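Local atomic coordinates of acyl-CoA dehydrogenase (Bacillus anthracis, PDB entry 3OWA), a protein that binds FAD and probably uses it to oxidise acyl-CoA thioesters to their 2,3-enoyl forms, as acyl-CoA dehydrogenases do. Residues 136-141 against 211-216; 204-209 against 252-257; 223-228 against 235-240; 229-234 against 397-402. One frame throughout, in Å; residues are numbered along the deposited sequence. Where two conformers were deposited one is given.

Interaction 1 of 4, residues 136-141 against 211-216; sequences KKYLPL and IVEKDY
Y138 on the N-terminal-domain helix 132-144 reaches the end of strand 206-213 in the middle-domain sheet, where it meets I211 and E213. The axes of the two segments stay 12.0 Å apart, so long side chains bridge the gap. With CG anti to its own carbonyl carbon (chi1 -69°), Y138 extends its ring along I211, and the methyl CG2 of I211 sits over one face, 3.9 Å from the ring centroid, as a CH-pi contact. On the opposite face lies CG of K137, its neighbour in the helix. The carboxylate of E213 arrives at the phenol edge, its plane turned 81° from the ring. There Y138 OH donates a short 2.6 Å hydrogen bond to E213 OE1, which takes it on the anti lone pair. K137 NZ adds a salt bridge to the same oxygen, weak as a hydrogen bond at 3.4 Å. A water supports it, accepting from K137 NZ at 2.7 Å and donating to E213 OE1 at 3.2 Å. A second water, 2.8 Å from Y216 OH, links that phenol weakly to K137 NZ. N249 hydrogen-bonds both Y138 OH and I211 O. The ring, with an apolar face and a polar rim, bridges the N-terminal helical and middle beta domains of the acyl-CoA dehydrogenase fold.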
loop_
_atom_site.group_PDB
_atom_site.type_symbol
_atom_site.label_atom_id
_atom_site.label_comp_id
_atom_site.label_asym_id
_atom_site.label_seq_id
_atom_site.Cartn_x
_atom_site.Cartn_y
_atom_site.Cartn_z
ATOM N N LYS A 136 13.158 12.318 -40.818
ATOM C CA LYS A 136 12.677 13.535 -41.480
ATOM C C LYS A 136 11.204 13.455 -41.789
ATOM O O LYS A 136 10.522 14.459 -41.763
ATOM C CB LYS A 136 13.481 13.880 -42.751
ATOM C CG LYS A 136 14.880 14.365 -42.431
ATOM C CD LYS A 136 15.425 15.298 -43.513
ATOM C CE LYS A 136 15.450 16.779 -43.063
ATOM N NZ LYS A 136 16.382 17.069 -41.900
ATOM N N LYS A 137 10.719 12.251 -42.062
ATOM C CA LYS A 137 9.301 12.018 -42.219
ATOM C C LYS A 137 8.516 12.208 -40.904
ATOM O O LYS A 137 7.606 13.037 -40.855
ATOM C CB LYS A 137 9.058 10.614 -42.783
ATOM C CG LYS A 137 7.608 10.272 -43.135
ATOM C CD LYS A 137 7.585 9.333 -44.325
ATOM C CE LYS A 137 6.764 8.075 -44.128
ATOM N NZ LYS A 137 5.313 8.144 -44.469
ATOM N N TYR A 138 8.840 11.442 -39.856
ATOM C CA TYR A 138 7.924 11.344 -38.705
ATOM C C TYR A 138 8.131 12.407 -37.643
ATOM O O TYR A 138 7.161 12.944 -37.132
ATOM C CB TYR A 138 7.879 9.925 -38.100
ATOM C CG TYR A 138 7.218 8.921 -39.028
ATOM C CD1 TYR A 138 7.986 8.076 -39.843
ATOM C CD2 TYR A 138 5.823 8.830 -39.122
ATOM C CE1 TYR A 138 7.384 7.152 -40.726
ATOM C CE2 TYR A 138 5.203 7.913 -40.003
ATOM C CZ TYR A 138 5.997 7.082 -40.796
ATOM O OH TYR A 138 5.431 6.178 -41.658
ATOM N N LEU A 139 9.377 12.753 -37.359
ATOM C CA LEU A 139 9.687 13.613 -36.204
ATOM C C LEU A 139 9.095 15.035 -36.207
ATOM O O LEU A 139 8.591 15.466 -35.162
ATOM C CB LEU A 139 11.172 13.637 -35.893
ATOM C CG LEU A 139 11.744 12.275 -35.516
ATOM C CD1 LEU A 139 13.200 12.455 -35.199
ATOM C CD2 LEU A 139 11.015 11.683 -34.306
ATOM N N PRO A 140 9.148 15.759 -37.368
ATOM C CA PRO A 140 8.603 17.120 -37.387
ATOM C C PRO A 140 7.152 17.147 -36.939
ATOM O O PRO A 140 6.722 18.082 -36.302
ATOM C CB PRO A 140 8.716 17.544 -38.869
ATOM C CG PRO A 140 9.903 16.760 -39.390
ATOM C CD PRO A 140 9.881 15.444 -38.615
ATOM N N LEU A 141 6.419 16.097 -37.251
ATOM C CA LEU A 141 5.015 16.012 -36.944
ATOM C C LEU A 141 4.780 15.570 -35.483
ATOM O O LEU A 141 3.900 16.100 -34.799
ATOM C CB LEU A 141 4.390 15.016 -37.900
ATOM C CG LEU A 141 4.532 15.344 -39.394
ATOM C CD1 LEU A 141 4.463 14.031 -40.181
ATOM C CD2 LEU A 141 3.410 16.353 -39.831
ATOM N N ILE A 211 7.339 0.839 -37.741
ATOM C CA ILE A 211 6.516 2.044 -37.608
ATOM C C ILE A 211 5.213 1.780 -38.358
ATOM O O ILE A 211 5.194 1.480 -39.577
ATOM C CB ILE A 211 7.222 3.272 -38.180
ATOM C CG1 ILE A 211 8.588 3.459 -37.509
ATOM C CG2 ILE A 211 6.293 4.513 -38.145
ATOM C CD1 ILE A 211 9.590 4.340 -38.324
ATOM N N VAL A 212 4.111 1.800 -37.621
ATOM C CA VAL A 212 2.842 1.409 -38.189
ATOM C C VAL A 212 1.900 2.597 -38.018
ATOM O O VAL A 212 1.618 3.005 -36.890
ATOM C CB VAL A 212 2.254 0.198 -37.450
ATOM C CG1 VAL A 212 0.860 -0.159 -38.035
ATOM C CG2 VAL A 212 3.220 -0.993 -37.525
ATOM N N GLU A 213 1.412 3.129 -39.131
ATOM C CA GLU A 213 0.403 4.184 -39.089
ATOM C C GLU A 213 -0.997 3.620 -38.855
ATOM O O GLU A 213 -1.370 2.561 -39.408
ATOM C CB GLU A 213 0.467 4.988 -40.391
ATOM C CG GLU A 213 1.790 5.737 -40.522
ATOM C CD GLU A 213 1.866 6.622 -41.775
ATOM O OE1 GLU A 213 2.989 6.935 -42.231
ATOM O OE2 GLU A 213 0.810 7.005 -42.310
ATOM N N LYS A 214 -1.774 4.333 -38.043
ATOM C CA LYS A 214 -3.174 3.984 -37.776
ATOM C C LYS A 214 -3.979 3.780 -39.063
ATOM O O LYS A 214 -4.785 2.844 -39.160
ATOM C CB LYS A 214 -3.831 5.054 -36.880
ATOM C CG LYS A 214 -5.259 4.738 -36.443
ATOM C CD LYS A 214 -5.387 3.339 -35.811
ATOM C CE LYS A 214 -6.611 3.251 -34.899
ATOM N NZ LYS A 214 -7.968 3.225 -35.557
ATOM N N ASP A 215 -3.711 4.622 -40.060
ATOM C CA ASP A 215 -4.422 4.576 -41.342
ATOM C C ASP A 215 -4.001 3.469 -42.328
ATOM O O ASP A 215 -4.655 3.296 -43.370
ATOM C CB ASP A 215 -4.363 5.962 -42.008
ATOM C CG ASP A 215 -5.316 6.958 -41.346
ATOM O OD1 ASP A 215 -5.131 8.179 -41.541
ATOM O OD2 ASP A 215 -6.251 6.516 -40.616
ATOM N N TYR A 216 -2.996 2.663 -41.977
ATOM C CA TYR A 216 -2.623 1.532 -42.852
ATOM C C TYR A 216 -3.772 0.514 -42.867
ATOM O O TYR A 216 -4.508 0.377 -41.886
ATOM C CB TYR A 216 -1.336 0.822 -42.368
ATOM C CG TYR A 216 -0.039 1.627 -42.567
ATOM C CD1 TYR A 216 -0.004 2.729 -43.420
ATOM C CD2 TYR A 216 1.163 1.232 -41.938
ATOM C CE1 TYR A 216 1.183 3.456 -43.642
ATOM C CE2 TYR A 216 2.359 1.958 -42.143
ATOM C CZ TYR A 216 2.349 3.086 -42.974
ATOM O OH TYR A 216 3.508 3.810 -43.208
HETATM O O HOH W 1 3.573 5.366 -45.492
HETATM O O HOH W 2 3.941 9.878 -42.853
#

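Interaction 2 of 4, residues 204-209 against 252-257; sequences GEHFSA and GEIGKG
The backbone of strand 206-213 runs beside a type II turn, E253 to K256, with the CA atoms of H206 and G255, and those of S208 and G257, 4.0 Å apart. G257 N donates to F207 O at 2.8 Å, tilted 32° from the carbonyl plane. The closest side-chain link is S208 OG, which receives G255 N at 2.9 Å in an almost straight bond (N-H...O 176°). The same hydroxyl donates to H206 O at 2.8 Å, coming from above the carbonyl plane rather than along a lone pair. Placing OG anti to the carbonyl carbon (chi1 -55°) sets it beside its own backbone N, within reach of H206 O and of G255 N. H206 lays its CB against G255 CA at 3.6 Å, while CG2 of I254 meets the same CB at 3.8 Å, obliquely to the ring. G255 has positive phi, as the third residue of a type II turn usually does. F207 turns the other way and presents its ring edge to G257, CE2 lying 3.5 Å from G257 C; its ring meets Y199 at a shallow angle. One water joins A209 N to E253 O, and another accepts from F207 N. At the start of the strand, E205 and H206 both face I202 in a classic beta bulge. The chemistry is mainly that of peptide groups and one serine: a buried hydroxyl that both gives and receives a bond ties the turn to the strand without any charge, and close backbone packing at two glycines brings the middle-domain sheet toward the C-terminal helical domain.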
loop_
_atom_site.group_PDB
_atom_site.type_symbol
_atom_site.label_atom_id
_atom_site.label_comp_id
_atom_site.label_asym_id
_atom_site.label_seq_id
_atom_site.Cartn_x
_atom_site.Cartn_y
_atom_site.Cartn_z
ATOM N N GLY A 204 7.657 -15.205 -38.087
ATOM C CA GLY A 204 7.409 -15.825 -36.796
ATOM C C GLY A 204 8.688 -16.210 -36.086
ATOM O O GLY A 204 8.665 -17.012 -35.153
ATOM N N GLU A 205 9.797 -15.605 -36.503
ATOM C CA GLU A 205 11.111 -15.990 -36.018
ATOM C C GLU A 205 11.910 -14.797 -35.481
ATOM O O GLU A 205 12.420 -14.861 -34.375
ATOM C CB GLU A 205 11.883 -16.690 -37.149
ATOM C CG GLU A 205 13.001 -17.601 -36.685
ATOM C CD GLU A 205 12.519 -18.852 -35.922
ATOM O OE1 GLU A 205 11.304 -19.187 -35.960
ATOM O OE2 GLU A 205 13.377 -19.508 -35.282
ATOM N N HIS A 206 11.968 -13.710 -36.247
ATOM C CA HIS A 206 12.913 -12.632 -36.009
ATOM C C HIS A 206 12.215 -11.387 -35.430
ATOM O O HIS A 206 11.529 -10.631 -36.156
ATOM C CB HIS A 206 13.649 -12.268 -37.302
ATOM C CG HIS A 206 14.387 -13.409 -37.934
ATOM N ND1 HIS A 206 14.235 -13.743 -39.263
ATOM C CD2 HIS A 206 15.283 -14.290 -37.428
ATOM C CE1 HIS A 206 15.008 -14.779 -39.550
ATOM N NE2 HIS A 206 15.643 -15.139 -38.452
ATOM N N PHE A 207 12.443 -11.183 -34.132
ATOM C CA PHE A 207 11.774 -10.163 -33.336
ATOM C C PHE A 207 12.244 -8.796 -33.812
ATOM O O PHE A 207 13.444 -8.486 -33.747
ATOM C CB PHE A 207 12.129 -10.391 -31.873
ATOM C CG PHE A 207 11.468 -9.436 -30.915
ATOM C CD1 PHE A 207 10.176 -9.688 -30.461
ATOM C CD2 PHE A 207 12.152 -8.299 -30.454
ATOM C CE1 PHE A 207 9.552 -8.810 -29.547
ATOM C CE2 PHE A 207 11.548 -7.417 -29.546
ATOM C CZ PHE A 207 10.250 -7.671 -29.091
ATOM N N SER A 208 11.304 -7.988 -34.310
ATOM C CA SER A 208 11.644 -6.749 -35.031
ATOM C C SER A 208 10.652 -5.605 -34.738
ATOM O O SER A 208 9.548 -5.872 -34.368
ATOM C CB SER A 208 11.650 -7.022 -36.562
ATOM O OG SER A 208 12.523 -8.091 -36.898
ATOM N N ALA A 209 11.061 -4.349 -34.900
ATOM C CA ALA A 209 10.165 -3.225 -34.649
ATOM C C ALA A 209 9.732 -2.597 -35.958
ATOM O O ALA A 209 10.497 -2.618 -36.928
ATOM C CB ALA A 209 10.845 -2.194 -33.743
ATOM N N GLY A 252 15.184 -0.229 -37.357
ATOM C CA GLY A 252 16.375 -0.964 -36.937
ATOM C C GLY A 252 16.563 -2.188 -37.827
ATOM O O GLY A 252 16.134 -2.208 -38.988
ATOM N N GLU A 253 17.198 -3.221 -37.297
ATOM C CA GLU A 253 17.544 -4.374 -38.139
ATOM C C GLU A 253 16.621 -5.532 -37.839
ATOM O O GLU A 253 16.156 -5.681 -36.701
ATOM C CB GLU A 253 18.988 -4.838 -37.893
ATOM C CG GLU A 253 20.043 -3.784 -38.146
ATOM C CD GLU A 253 21.427 -4.400 -38.204
ATOM O OE1 GLU A 253 21.745 -5.049 -39.227
ATOM O OE2 GLU A 253 22.193 -4.260 -37.219
ATOM N N ILE A 254 16.384 -6.354 -38.865
ATOM C CA ILE A 254 15.615 -7.581 -38.724
ATOM C C ILE A 254 16.154 -8.466 -37.607
ATOM O O ILE A 254 17.347 -8.760 -37.560
ATOM C CB ILE A 254 15.523 -8.385 -40.064
ATOM C CG1 ILE A 254 14.696 -7.625 -41.118
ATOM C CG2 ILE A 254 14.906 -9.758 -39.834
ATOM C CD1 ILE A 254 14.872 -8.228 -42.556
ATOM N N GLY A 255 15.269 -8.877 -36.685
ATOM C CA GLY A 255 15.669 -9.769 -35.613
ATOM C C GLY A 255 16.387 -9.080 -34.455
ATOM O O GLY A 255 16.777 -9.735 -33.495
ATOM N N LYS A 256 16.566 -7.760 -34.535
ATOM C CA LYS A 256 17.247 -7.030 -33.472
ATOM C C LYS A 256 16.290 -6.049 -32.773
ATOM O O LYS A 256 16.711 -4.997 -32.280
ATOM C CB LYS A 256 18.493 -6.319 -34.023
ATOM C CG LYS A 256 19.496 -7.308 -34.659
ATOM C CD LYS A 256 20.869 -6.721 -34.845
ATOM C CE LYS A 256 21.810 -7.734 -35.524
ATOM N NZ LYS A 256 21.951 -9.017 -34.742
ATOM N N GLY A 257 15.009 -6.420 -32.727
ATOM C CA GLY A 257 14.003 -5.622 -32.031
ATOM C C GLY A 257 14.319 -5.474 -30.546
ATOM O O GLY A 257 13.971 -4.438 -29.948
HETATM O O HOH W 3 14.734 -12.470 -32.969
HETATM O O HOH W 4 14.082 -4.215 -35.372
#

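Interaction 3 of 4, residues 223-228 against 235-240; sequences PEEKKM and TRTLIL
At the edge of the R236 guanidinium, in its plane, lies the carboxylate of E224, the two planes turned 72° apart. R236 NE donates to E224 OE2 at 2.9 Å, forming a salt bridge that strikes the oxygen from above the carboxylate plane (38° out of it). The other oxygen, OE1, takes T235 N at 2.8 Å on its syn side. A bend at chi2 (-71°) folds E224 back so that it can hold both donors, and OE2 also bonds S234 OG. Beside it, E225 N donates to T235 O at 3.0 Å, and a water bridges E225 OE1 (2.6 Å) and T237 OG1. K227 comes across T235, its CE 3.2 Å from OG1, while its ammonium is held chiefly by S233 O. Both K227 and T235 line the FAD pocket, and M389 of the second subunit packs on E225 and K227. One carboxylate meeting a backbone N-H, an arginine and a serine would probably be stabilised as an anion; it fastens the base of the 223-235 loop where the chain turns back into the sheet beside the flavin cofactor.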
loop_
_atom_site.group_PDB
_atom_site.type_symbol
_atom_site.label_atom_id
_atom_site.label_comp_id
_atom_site.label_asym_id
_atom_site.label_seq_id
_atom_site.Cartn_x
_atom_site.Cartn_y
_atom_site.Cartn_z
ATOM N N PRO A 223 -12.489 -1.691 -27.927
ATOM C CA PRO A 223 -12.997 -0.698 -27.015
ATOM C C PRO A 223 -11.981 -0.341 -25.899
ATOM O O PRO A 223 -11.052 -1.129 -25.613
ATOM C CB PRO A 223 -14.222 -1.413 -26.391
ATOM C CG PRO A 223 -14.652 -2.425 -27.455
ATOM C CD PRO A 223 -13.337 -2.918 -27.968
ATOM N N GLU A 224 -12.132 0.841 -25.298
ATOM C CA GLU A 224 -11.349 1.217 -24.100
ATOM C C GLU A 224 -11.402 0.174 -22.982
ATOM O O GLU A 224 -12.445 -0.416 -22.744
ATOM C CB GLU A 224 -11.839 2.515 -23.526
ATOM C CG GLU A 224 -11.475 3.694 -24.407
ATOM C CD GLU A 224 -9.967 4.041 -24.407
ATOM O OE1 GLU A 224 -9.356 3.882 -23.340
ATOM O OE2 GLU A 224 -9.393 4.512 -25.450
ATOM N N GLU A 225 -10.288 -0.039 -22.289
ATOM C CA GLU A 225 -10.304 -0.815 -21.056
ATOM C C GLU A 225 -10.959 -0.035 -19.924
ATOM O O GLU A 225 -10.932 1.226 -19.916
ATOM C CB GLU A 225 -8.853 -1.116 -20.609
ATOM C CG GLU A 225 -8.100 -1.923 -21.602
ATOM C CD GLU A 225 -8.490 -3.365 -21.574
ATOM O OE1 GLU A 225 -7.795 -4.163 -22.236
ATOM O OE2 GLU A 225 -9.450 -3.740 -20.869
ATOM N N LYS A 226 -11.548 -0.765 -18.983
ATOM C CA LYS A 226 -12.059 -0.198 -17.721
ATOM C C LYS A 226 -10.999 -0.365 -16.655
ATOM O O LYS A 226 -10.603 -1.464 -16.346
ATOM C CB LYS A 226 -13.396 -0.868 -17.340
ATOM C CG LYS A 226 -14.475 -0.654 -18.371
ATOM C CD LYS A 226 -15.731 -1.419 -18.029
ATOM C CE LYS A 226 -16.800 -1.232 -19.114
ATOM N NZ LYS A 226 -16.635 -2.221 -20.229
ATOM N N LYS A 227 -10.450 0.733 -16.146
ATOM C CA LYS A 227 -9.238 0.635 -15.359
ATOM C C LYS A 227 -9.461 1.131 -13.952
ATOM O O LYS A 227 -10.292 2.038 -13.733
ATOM C CB LYS A 227 -8.094 1.526 -15.971
ATOM C CG LYS A 227 -7.807 1.144 -17.447
ATOM C CD LYS A 227 -6.460 1.687 -18.005
ATOM C CE LYS A 227 -6.292 3.234 -18.039
ATOM N NZ LYS A 227 -7.456 3.945 -18.662
HETATM N N MSE A 228 -8.569 0.728 -13.057
HETATM C CA MSE A 228 -8.634 1.232 -11.655
HETATM C C MSE A 228 -8.379 2.730 -11.554
HETATM O O MSE A 228 -9.017 3.451 -10.766
HETATM C CB MSE A 228 -7.530 0.615 -10.836
HETATM C CG MSE A 228 -7.636 0.987 -9.307
HETATM SE SE MSE A 228 -6.162 0.295 -8.343
HETATM C CE MSE A 228 -6.490 -1.642 -8.360
ATOM N N THR A 235 -6.551 3.430 -23.379
ATOM C CA THR A 235 -5.872 2.169 -23.267
ATOM C C THR A 235 -6.688 1.133 -24.018
ATOM O O THR A 235 -7.817 0.869 -23.637
ATOM C CB THR A 235 -5.721 1.732 -21.739
ATOM O OG1 THR A 235 -5.093 2.805 -20.979
ATOM C CG2 THR A 235 -4.818 0.523 -21.595
ATOM N N ARG A 236 -6.200 0.630 -25.160
ATOM C CA ARG A 236 -6.958 -0.323 -25.970
ATOM C C ARG A 236 -6.063 -1.385 -26.516
ATOM O O ARG A 236 -4.856 -1.261 -26.489
ATOM C CB ARG A 236 -7.604 0.359 -27.204
ATOM C CG ARG A 236 -8.477 1.599 -26.912
ATOM C CD ARG A 236 -9.090 2.090 -28.201
ATOM N NE ARG A 236 -9.970 3.235 -27.936
ATOM C CZ ARG A 236 -10.771 3.760 -28.846
ATOM N NH1 ARG A 236 -10.856 3.213 -30.078
ATOM N NH2 ARG A 236 -11.522 4.814 -28.513
ATOM N N THR A 237 -6.655 -2.425 -27.092
ATOM C CA THR A 237 -5.857 -3.408 -27.781
ATOM C C THR A 237 -5.707 -2.920 -29.231
ATOM O O THR A 237 -6.684 -2.457 -29.826
ATOM C CB THR A 237 -6.614 -4.789 -27.730
ATOM O OG1 THR A 237 -6.523 -5.269 -26.390
ATOM C CG2 THR A 237 -6.003 -5.825 -28.690
ATOM N N LEU A 238 -4.504 -3.020 -29.789
ATOM C CA LEU A 238 -4.280 -2.764 -31.216
ATOM C C LEU A 238 -4.456 -4.044 -32.007
ATOM O O LEU A 238 -3.763 -5.043 -31.748
ATOM C CB LEU A 238 -2.873 -2.239 -31.408
ATOM C CG LEU A 238 -2.464 -1.881 -32.850
ATOM C CD1 LEU A 238 -3.280 -0.705 -33.402
ATOM C CD2 LEU A 238 -0.963 -1.520 -32.819
ATOM N N ILE A 239 -5.373 -4.041 -32.965
ATOM C CA ILE A 239 -5.704 -5.305 -33.684
ATOM C C ILE A 239 -5.103 -5.235 -35.100
ATOM O O ILE A 239 -5.361 -4.277 -35.859
ATOM C CB ILE A 239 -7.229 -5.474 -33.765
ATOM C CG1 ILE A 239 -7.879 -5.361 -32.345
ATOM C CG2 ILE A 239 -7.630 -6.737 -34.560
ATOM C CD1 ILE A 239 -9.439 -5.270 -32.401
ATOM N N LEU A 240 -4.260 -6.210 -35.429
ATOM C CA LEU A 240 -3.581 -6.254 -36.712
ATOM C C LEU A 240 -4.092 -7.456 -37.509
ATOM O O LEU A 240 -3.766 -8.603 -37.198
ATOM C CB LEU A 240 -2.050 -6.335 -36.495
ATOM C CG LEU A 240 -1.532 -5.194 -35.604
ATOM C CD1 LEU A 240 -0.145 -5.454 -35.060
ATOM C CD2 LEU A 240 -1.657 -3.791 -36.299
HETATM O O HOH W 5 -6.050 -3.696 -24.147
#

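Interaction 4 of 4, residues 229-234 against 397-402; sequences GIKCSS and MYRDSR
This is a buried loop-to-helix contact at the junction of the middle beta domain and the C-terminal helical domain, joining the 229-234 loop to helix 393-401. D400 carries it: OD1 accepts from I230 N at 2.6 Å, reached from above the carboxylate plane (43° out of it) at an N-H...O angle of 145°. A water donates to the same oxygen at 2.8 Å and accepts from both K231 N and R399 NH1, so one carboxylate oxygen serves two successive loop amides, the second through the water. The other oxygen, OD2, is paired with R396 one turn back along the helix. CG2 of I230 rests on CB of D400 at 3.7 Å; a chi1 of 62° leaves CG2 anti to the carbonyl carbon, beside the backbone N, facing D400. In the acyl-CoA dehydrogenase fold the flavin lies between these two domains, and I230, whose side chain is about 4 Å from the FAD, opens the type I turn 230-233. The two backbones come nearest at G229, its CA 4.3 Å from D400 CA. Bent at chi3, R399 brings NH1 to 3.8 Å from G229 CA and as far from K231 CE; E395 and M228 O of the same chain hold its polar end, and its NH1 lies 4.4 Å from K231 NZ. F388 of the second subunit packs on I230, and M228 of the second subunit packs on R399.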
loop_
_atom_site.group_PDB
_atom_site.type_symbol
_atom_site.label_atom_id
_atom_site.label_comp_id
_atom_site.label_asym_id
_atom_site.label_seq_id
_atom_site.Cartn_x
_atom_site.Cartn_y
_atom_site.Cartn_z
ATOM N N GLY A 229 -7.372 3.162 -12.279
ATOM C CA GLY A 229 -6.888 4.544 -12.183
ATOM C C GLY A 229 -6.348 5.002 -13.525
ATOM O O GLY A 229 -6.542 4.328 -14.530
ATOM N N ILE A 230 -5.630 6.140 -13.523
ATOM C CA ILE A 230 -5.255 6.828 -14.781
ATOM C C ILE A 230 -6.358 6.707 -15.836
ATOM O O ILE A 230 -6.139 6.422 -17.012
ATOM C CB ILE A 230 -3.842 6.442 -15.337
ATOM C CG1 ILE A 230 -3.717 4.951 -15.696
ATOM C CG2 ILE A 230 -2.756 6.897 -14.333
ATOM C CD1 ILE A 230 -2.410 4.579 -16.505
ATOM N N LYS A 231 -7.574 6.924 -15.397
ATOM C CA LYS A 231 -8.738 6.747 -16.268
ATOM C C LYS A 231 -8.760 7.645 -17.481
ATOM O O LYS A 231 -9.312 7.288 -18.490
ATOM C CB LYS A 231 -10.004 6.983 -15.456
ATOM C CG LYS A 231 -10.261 5.833 -14.429
ATOM C CD LYS A 231 -11.529 6.139 -13.637
ATOM C CE LYS A 231 -11.923 4.950 -12.787
ATOM N NZ LYS A 231 -13.321 5.129 -12.242
ATOM N N CYS A 232 -8.125 8.812 -17.422
ATOM C CA CYS A 232 -8.114 9.637 -18.592
ATOM C C CYS A 232 -7.041 9.234 -19.620
ATOM O O CYS A 232 -7.024 9.792 -20.702
ATOM C CB CYS A 232 -7.905 11.088 -18.184
ATOM S SG CYS A 232 -6.351 11.339 -17.492
ATOM N N SER A 233 -6.182 8.243 -19.338
ATOM C CA SER A 233 -5.299 7.730 -20.377
ATOM C C SER A 233 -6.040 6.706 -21.261
ATOM O O SER A 233 -6.611 5.705 -20.759
ATOM C CB SER A 233 -4.090 7.050 -19.690
ATOM O OG SER A 233 -3.187 6.496 -20.661
ATOM N N SER A 234 -5.980 6.859 -22.584
ATOM C CA SER A 234 -6.624 5.902 -23.484
ATOM C C SER A 234 -5.861 4.578 -23.460
ATOM O O SER A 234 -4.622 4.599 -23.506
ATOM C CB SER A 234 -6.616 6.452 -24.921
ATOM O OG SER A 234 -6.937 5.334 -25.812
HETATM N N MSE A 397 -5.117 10.254 -7.011
HETATM C CA MSE A 397 -3.710 9.937 -6.955
HETATM C C MSE A 397 -3.445 8.536 -6.403
HETATM O O MSE A 397 -2.543 7.808 -6.886
HETATM C CB MSE A 397 -3.019 10.962 -6.050
HETATM C CG MSE A 397 -2.956 12.353 -6.767
HETATM SE SE MSE A 397 -1.990 13.574 -5.647
HETATM C CE MSE A 397 -0.267 12.774 -5.799
ATOM N N TYR A 398 -4.190 8.190 -5.363
ATOM C CA TYR A 398 -4.088 6.859 -4.778
ATOM C C TYR A 398 -4.318 5.798 -5.835
ATOM O O TYR A 398 -3.543 4.770 -5.914
ATOM C CB TYR A 398 -5.089 6.700 -3.569
ATOM C CG TYR A 398 -4.961 5.327 -2.911
ATOM C CD1 TYR A 398 -4.012 5.115 -1.939
ATOM C CD2 TYR A 398 -5.771 4.252 -3.329
ATOM C CE1 TYR A 398 -3.859 3.810 -1.348
ATOM C CE2 TYR A 398 -5.651 2.978 -2.728
ATOM C CZ TYR A 398 -4.700 2.784 -1.765
ATOM O OH TYR A 398 -4.543 1.532 -1.187
ATOM N N ARG A 399 -5.405 5.938 -6.600
ATOM C CA ARG A 399 -5.730 4.954 -7.681
ATOM C C ARG A 399 -4.727 5.004 -8.845
ATOM O O ARG A 399 -4.306 3.972 -9.335
ATOM C CB ARG A 399 -7.159 5.106 -8.219
ATOM C CG ARG A 399 -8.263 4.680 -7.224
ATOM C CD ARG A 399 -9.674 4.826 -7.800
ATOM N NE ARG A 399 -10.049 6.229 -7.968
ATOM C CZ ARG A 399 -9.970 6.935 -9.092
ATOM N NH1 ARG A 399 -9.562 6.372 -10.230
ATOM N NH2 ARG A 399 -10.363 8.207 -9.089
ATOM N N ASP A 400 -4.259 6.196 -9.220
ATOM C CA ASP A 400 -3.360 6.304 -10.367
ATOM C C ASP A 400 -2.026 5.647 -10.033
ATOM O O ASP A 400 -1.329 5.168 -10.938
ATOM C CB ASP A 400 -3.084 7.797 -10.711
ATOM C CG ASP A 400 -4.320 8.558 -11.251
ATOM O OD1 ASP A 400 -5.385 7.969 -11.632
ATOM O OD2 ASP A 400 -4.199 9.825 -11.323
ATOM N N SER A 401 -1.588 5.717 -8.768
ATOM C CA SER A 401 -0.237 5.343 -8.384
ATOM C C SER A 401 -0.017 3.844 -8.617
ATOM O O SER A 401 1.085 3.410 -8.991
ATOM C CB SER A 401 -0.042 5.631 -6.873
ATOM O OG SER A 401 1.141 5.014 -6.345
ATOM N N ARG A 402 -1.072 3.068 -8.439
ATOM C CA ARG A 402 -0.869 1.594 -8.251
ATOM C C ARG A 402 -0.180 0.927 -9.481
ATOM O O ARG A 402 0.615 -0.085 -9.349
ATOM C CB ARG A 402 -2.222 0.950 -7.872
ATOM C CG ARG A 402 -2.144 -0.591 -7.578
ATOM C CD ARG A 402 -1.114 -0.753 -6.395
ATOM N NE ARG A 402 -0.738 -2.128 -6.074
ATOM C CZ ARG A 402 0.177 -2.856 -6.723
ATOM N NH1 ARG A 402 0.858 -2.373 -7.753
ATOM N NH2 ARG A 402 0.444 -4.083 -6.305
HETATM O O HOH W 6 -8.061 8.003 -12.542
#

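Interactions 1 and 2 use the same strand, 206-213, at its two ends, their centres 19 Å apart; both are partly buried and lie far from the centre of the chain. The first meets an N-terminal-domain helix through a phenol, a carboxylate and waters, whereas the second joins a glycine-rich turn largely through peptide groups and a serine. Interactions 3 and 4 share one loop, their centres 14 Å apart, and touch directly. Both reach the second subunit and the flavin's surroundings. Interaction 3 is partly buried and interaction 4 fully so; in each a carboxylate takes a backbone N-H, that of a strand residue in interaction 3 and of a loop residue in interaction 4.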